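Local coordinates for hypothetical shikimate 5-dehydrogenase-like protein HI0607 (Haemophilus influenzae, PDB 1NPY) that catalyses the NADP(+)-dependent oxidation of shikimate to 3-dehydroshikimate in vitro, though so weakly that shikimate may not be its biological substrate, at residues 2-13 with 34-45. Sequence-based numbering, arbitrary orientation.
Sequences INKDTQLCMSLS and NFIYKAFTTQDI
N34 grips the turn at N3-T6 with both ends of its side-chain amide. N34 ND2 donates to N3 OD1 at 3.0 Å, nearly straight at 170°. N34 OD1 accepts from T6 OG1 at 2.7 Å. N3 OD1 also takes the backbone N of D5, closing an Asx turn, so two donors fix it. The N34 carbonyl receives Q7 N and starts the parallel pairing of strands 7-12 and 35-40. The F35 ring lies under Q7: Q7 CB sits over the ring centre, 3.9 Å from the centroid, in a CH-pi contact. C9 SG meets the same ring at its edge, in plane, 3.7 Å from F35 CE2. I36 bonds through N to Q7 O and through O to C9 N. Its CG1 touches L8 CD1 on the other sheet face. The Y37 ring swings away from its own backbone N (chi1 -165°) and lies along the neighbouring strand, one face over M10 CA. K38 continues the pairing with C9 O and S11 N. F40 N donates to S11 O at 2.8 Å. M10 SD lies obliquely to the F40 ring, 4.7 Å from its centroid, a Met-aromatic contact, and the methyl M10 CE comes within 3.6 Å of F40 CD2. A water joins F40 O, S11 OG and S13 OG. The backbone pairing fades in a weak bond from S13 N to F40 O; past the strand ends, T41 OG1 donates to S13 O at 2.8 Å. The sheet belongs to the substrate-binding domain, and the S13 side chain is about 8 Å from that of K67, the inferred proton donor/acceptor. Helix 19-31 links the strands as a beta-alpha-beta unit; its H24 and Y28 meet Y37 and F35. Helix 45-55 packs on M10 and L12 across the sheet. Strand 7-12 lies between 35-40, outermost within the chain, and 59-62.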
loop_
_atom_site.group_PDB
_atom_site.type_symbol
_atom_site.label_atom_id
_atom_site.label_comp_id
_atom_site.label_asym_id
_atom_site.label_seq_id
_atom_site.Cartn_x
_atom_site.Cartn_y
_atom_site.Cartn_z
ATOM N N ILE A 2 23.388 19.708 4.104
ATOM C CA ILE A 2 23.613 19.005 2.838
ATOM C C ILE A 2 25.053 19.181 2.370
ATOM O O ILE A 2 25.654 20.245 2.534
ATOM C CB ILE A 2 22.628 19.482 1.751
ATOM C CG1 ILE A 2 21.174 19.318 2.209
ATOM C CG2 ILE A 2 22.873 18.753 0.443
ATOM C CD1 ILE A 2 20.202 20.133 1.378
ATOM N N ASN A 3 25.639 18.111 1.844
ATOM C CA ASN A 3 26.934 18.181 1.187
ATOM C C ASN A 3 26.879 17.433 -0.132
ATOM O O ASN A 3 25.873 16.836 -0.510
ATOM C CB ASN A 3 28.070 17.642 2.053
ATOM C CG ASN A 3 27.860 16.215 2.515
ATOM O OD1 ASN A 3 27.665 15.290 1.729
ATOM N ND2 ASN A 3 27.938 16.042 3.842
ATOM N N LYS A 4 27.985 17.495 -0.864
ATOM C CA LYS A 4 28.020 16.846 -2.167
ATOM C C LYS A 4 27.773 15.339 -2.130
ATOM O O LYS A 4 27.398 14.744 -3.144
ATOM C CB LYS A 4 29.365 17.132 -2.838
ATOM C CG LYS A 4 30.536 16.380 -2.247
ATOM C CD LYS A 4 31.875 16.956 -2.729
ATOM C CE LYS A 4 33.042 16.188 -2.119
ATOM N NZ LYS A 4 33.042 14.721 -2.391
ATOM N N ASP A 5 28.001 14.707 -0.983
ATOM C CA ASP A 5 27.872 13.259 -0.877
ATOM C C ASP A 5 26.501 12.835 -0.366
ATOM O O ASP A 5 26.222 11.639 -0.289
ATOM C CB ASP A 5 28.946 12.659 0.037
ATOM C CG ASP A 5 30.344 12.788 -0.535
ATOM O OD1 ASP A 5 30.550 12.498 -1.741
ATOM O OD2 ASP A 5 31.263 13.150 0.231
ATOM N N THR A 6 25.661 13.811 -0.036
ATOM C CA THR A 6 24.313 13.510 0.439
ATOM C C THR A 6 23.565 12.805 -0.686
ATOM O O THR A 6 23.595 13.243 -1.843
ATOM C CB THR A 6 23.573 14.817 0.754
ATOM O OG1 THR A 6 24.258 15.529 1.786
ATOM C CG2 THR A 6 22.167 14.585 1.295
ATOM N N GLN A 7 22.897 11.710 -0.344
ATOM C CA GLN A 7 22.109 10.993 -1.336
ATOM C C GLN A 7 20.688 11.555 -1.386
ATOM O O GLN A 7 20.101 11.804 -0.343
ATOM C CB GLN A 7 22.119 9.501 -1.042
ATOM C CG GLN A 7 23.558 8.977 -1.202
ATOM C CD GLN A 7 24.119 8.203 -0.015
ATOM O OE1 GLN A 7 24.070 6.968 -0.021
ATOM N NE2 GLN A 7 24.707 8.907 0.968
ATOM N N LEU A 8 20.144 11.727 -2.586
ATOM C CA LEU A 8 18.748 12.153 -2.738
ATOM C C LEU A 8 17.844 10.951 -2.983
ATOM O O LEU A 8 18.103 10.113 -3.858
ATOM C CB LEU A 8 18.608 13.138 -3.890
ATOM C CG LEU A 8 17.193 13.594 -4.238
ATOM C CD1 LEU A 8 16.509 14.335 -3.115
ATOM C CD2 LEU A 8 17.252 14.448 -5.499
ATOM N N CYS A 9 16.791 10.849 -2.180
ATOM C CA CYS A 9 15.705 9.937 -2.452
ATOM C C CYS A 9 14.478 10.816 -2.694
ATOM O O CYS A 9 14.461 11.997 -2.295
ATOM C CB CYS A 9 15.434 8.951 -1.321
ATOM S SG CYS A 9 16.768 7.745 -1.179
ATOM N N MET A 10 13.523 10.248 -3.406
ATOM C CA MET A 10 12.450 11.087 -3.938
ATOM C C MET A 10 11.176 10.327 -4.260
ATOM O O MET A 10 11.098 9.104 -4.099
ATOM C CB MET A 10 12.970 11.756 -5.211
ATOM C CG MET A 10 13.291 10.845 -6.386
ATOM S SD MET A 10 13.765 11.768 -7.845
ATOM C CE MET A 10 12.144 12.073 -8.510
ATOM N N SER A 11 10.157 11.073 -4.687
ATOM C CA SER A 11 8.954 10.437 -5.205
ATOM C C SER A 11 8.514 11.190 -6.477
ATOM O O SER A 11 8.881 12.348 -6.682
ATOM C CB SER A 11 7.819 10.451 -4.195
ATOM O OG SER A 11 7.352 11.751 -3.898
ATOM N N LEU A 12 7.745 10.489 -7.298
ATOM C CA LEU A 12 7.132 11.058 -8.495
ATOM C C LEU A 12 5.650 10.739 -8.463
ATOM O O LEU A 12 5.280 9.579 -8.361
ATOM C CB LEU A 12 7.737 10.456 -9.766
ATOM C CG LEU A 12 9.106 10.943 -10.204
ATOM C CD1 LEU A 12 9.616 10.013 -11.278
ATOM C CD2 LEU A 12 9.094 12.392 -10.729
ATOM N N SER A 13 4.799 11.758 -8.595
ATOM C CA SER A 13 3.352 11.575 -8.597
ATOM C C SER A 13 2.736 12.730 -9.371
ATOM O O SER A 13 3.322 13.809 -9.457
ATOM C CB SER A 13 2.690 11.710 -7.223
ATOM O OG SER A 13 3.586 11.572 -6.153
ATOM N N ASN A 34 23.194 10.488 5.794
ATOM C CA ASN A 34 23.447 11.605 4.891
ATOM C C ASN A 34 22.637 11.487 3.607
ATOM O O ASN A 34 23.159 11.154 2.530
ATOM C CB ASN A 34 24.938 11.667 4.535
ATOM C CG ASN A 34 25.302 12.963 3.829
ATOM O OD1 ASN A 34 24.570 13.952 3.918
ATOM N ND2 ASN A 34 26.452 12.973 3.159
ATOM N N PHE A 35 21.344 11.722 3.795
ATOM C CA PHE A 35 20.283 11.532 2.808
ATOM C C PHE A 35 19.330 12.713 2.987
ATOM O O PHE A 35 19.172 13.231 4.103
ATOM C CB PHE A 35 19.464 10.276 3.087
ATOM C CG PHE A 35 19.998 8.985 2.507
ATOM C CD1 PHE A 35 21.165 8.401 2.984
ATOM C CD2 PHE A 35 19.272 8.301 1.542
ATOM C CE1 PHE A 35 21.622 7.206 2.473
ATOM C CE2 PHE A 35 19.708 7.114 1.034
ATOM C CZ PHE A 35 20.899 6.566 1.487
ATOM N N ILE A 36 18.689 13.112 1.891
ATOM C CA ILE A 36 17.522 13.996 1.870
ATOM C C ILE A 36 16.446 13.423 0.964
ATOM O O ILE A 36 16.720 12.629 0.052
ATOM C CB ILE A 36 17.865 15.411 1.394
ATOM C CG1 ILE A 36 18.534 15.388 0.020
ATOM C CG2 ILE A 36 18.690 16.119 2.433
ATOM C CD1 ILE A 36 18.597 16.743 -0.700
ATOM N N TYR A 37 15.192 13.773 1.246
ATOM C CA TYR A 37 14.066 13.294 0.470
ATOM C C TYR A 37 13.250 14.490 -0.040
ATOM O O TYR A 37 13.050 15.457 0.700
ATOM C CB TYR A 37 13.124 12.470 1.345
ATOM C CG TYR A 37 12.109 11.617 0.605
ATOM C CD1 TYR A 37 12.345 10.256 0.396
ATOM C CD2 TYR A 37 10.907 12.136 0.121
ATOM C CE1 TYR A 37 11.436 9.442 -0.243
ATOM C CE2 TYR A 37 9.974 11.319 -0.500
ATOM C CZ TYR A 37 10.230 9.963 -0.659
ATOM O OH TYR A 37 9.343 9.098 -1.251
ATOM N N LYS A 38 12.814 14.427 -1.291
ATOM C CA LYS A 38 11.840 15.403 -1.785
ATOM C C LYS A 38 10.872 14.798 -2.789
ATOM O O LYS A 38 11.253 13.970 -3.616
ATOM C CB LYS A 38 12.555 16.586 -2.438
ATOM C CG LYS A 38 11.662 17.810 -2.554
ATOM C CD LYS A 38 12.341 18.932 -3.319
ATOM C CE LYS A 38 11.840 18.999 -4.753
ATOM N NZ LYS A 38 10.406 19.433 -4.858
ATOM N N ALA A 39 9.605 15.204 -2.715
ATOM C CA ALA A 39 8.625 14.877 -3.735
ATOM C C ALA A 39 8.772 15.769 -4.965
ATOM O O ALA A 39 8.972 16.988 -4.885
ATOM C CB ALA A 39 7.222 15.017 -3.153
ATOM N N PHE A 40 8.603 15.126 -6.113
ATOM C CA PHE A 40 8.648 15.791 -7.408
ATOM C C PHE A 40 7.423 15.409 -8.220
ATOM O O PHE A 40 6.677 14.487 -7.890
ATOM C CB PHE A 40 9.899 15.389 -8.191
ATOM C CG PHE A 40 11.215 15.859 -7.629
ATOM C CD1 PHE A 40 11.918 16.897 -8.217
ATOM C CD2 PHE A 40 11.837 15.169 -6.606
ATOM C CE1 PHE A 40 13.159 17.283 -7.747
ATOM C CE2 PHE A 40 13.083 15.547 -6.140
ATOM C CZ PHE A 40 13.759 16.606 -6.716
ATOM N N THR A 41 7.167 16.134 -9.300
ATOM C CA THR A 41 6.191 15.736 -10.299
ATOM C C THR A 41 6.848 15.854 -11.667
ATOM O O THR A 41 7.981 16.314 -11.809
ATOM C CB THR A 41 4.910 16.572 -10.230
ATOM O OG1 THR A 41 3.879 15.993 -11.055
ATOM C CG2 THR A 41 5.206 17.982 -10.747
ATOM N N THR A 42 6.140 15.352 -12.667
ATOM C CA THR A 42 6.619 15.366 -14.039
ATOM C C THR A 42 5.453 15.144 -14.974
ATOM O O THR A 42 4.394 14.648 -14.562
ATOM C CB THR A 42 7.676 14.243 -14.264
ATOM O OG1 THR A 42 8.251 14.302 -15.574
ATOM C CG2 THR A 42 7.048 12.856 -14.187
ATOM N N GLN A 43 5.654 15.611 -16.201
ATOM C CA GLN A 43 4.765 15.278 -17.311
ATOM C C GLN A 43 5.478 14.436 -18.356
ATOM O O GLN A 43 4.949 14.195 -19.447
ATOM C CB GLN A 43 4.185 16.548 -17.938
ATOM C CG GLN A 43 3.381 17.425 -16.993
ATOM C CD GLN A 43 2.722 18.532 -17.768
ATOM O OE1 GLN A 43 3.331 19.581 -17.988
ATOM N NE2 GLN A 43 1.519 18.273 -18.266
ATOM N N ASP A 44 6.645 13.899 -18.012
ATOM C CA ASP A 44 7.418 13.061 -18.920
ATOM C C ASP A 44 8.128 11.947 -18.161
ATOM O O ASP A 44 9.331 12.072 -17.880
ATOM C CB ASP A 44 8.460 13.951 -19.592
ATOM C CG ASP A 44 9.288 13.266 -20.654
ATOM O OD1 ASP A 44 9.239 12.033 -20.892
ATOM O OD2 ASP A 44 10.075 13.959 -21.327
ATOM N N ILE A 45 7.390 10.882 -17.853
ATOM C CA ILE A 45 7.894 9.771 -17.043
ATOM C C ILE A 45 9.176 9.200 -17.641
ATOM O O ILE A 45 10.101 8.843 -16.883
ATOM C CB ILE A 45 6.790 8.702 -16.787
ATOM C CG1 ILE A 45 7.161 7.707 -15.679
ATOM C CG2 ILE A 45 6.501 7.937 -18.052
ATOM C CD1 ILE A 45 7.581 8.371 -14.378
HETATM O O HOH W 1 5.704 13.058 -5.639
#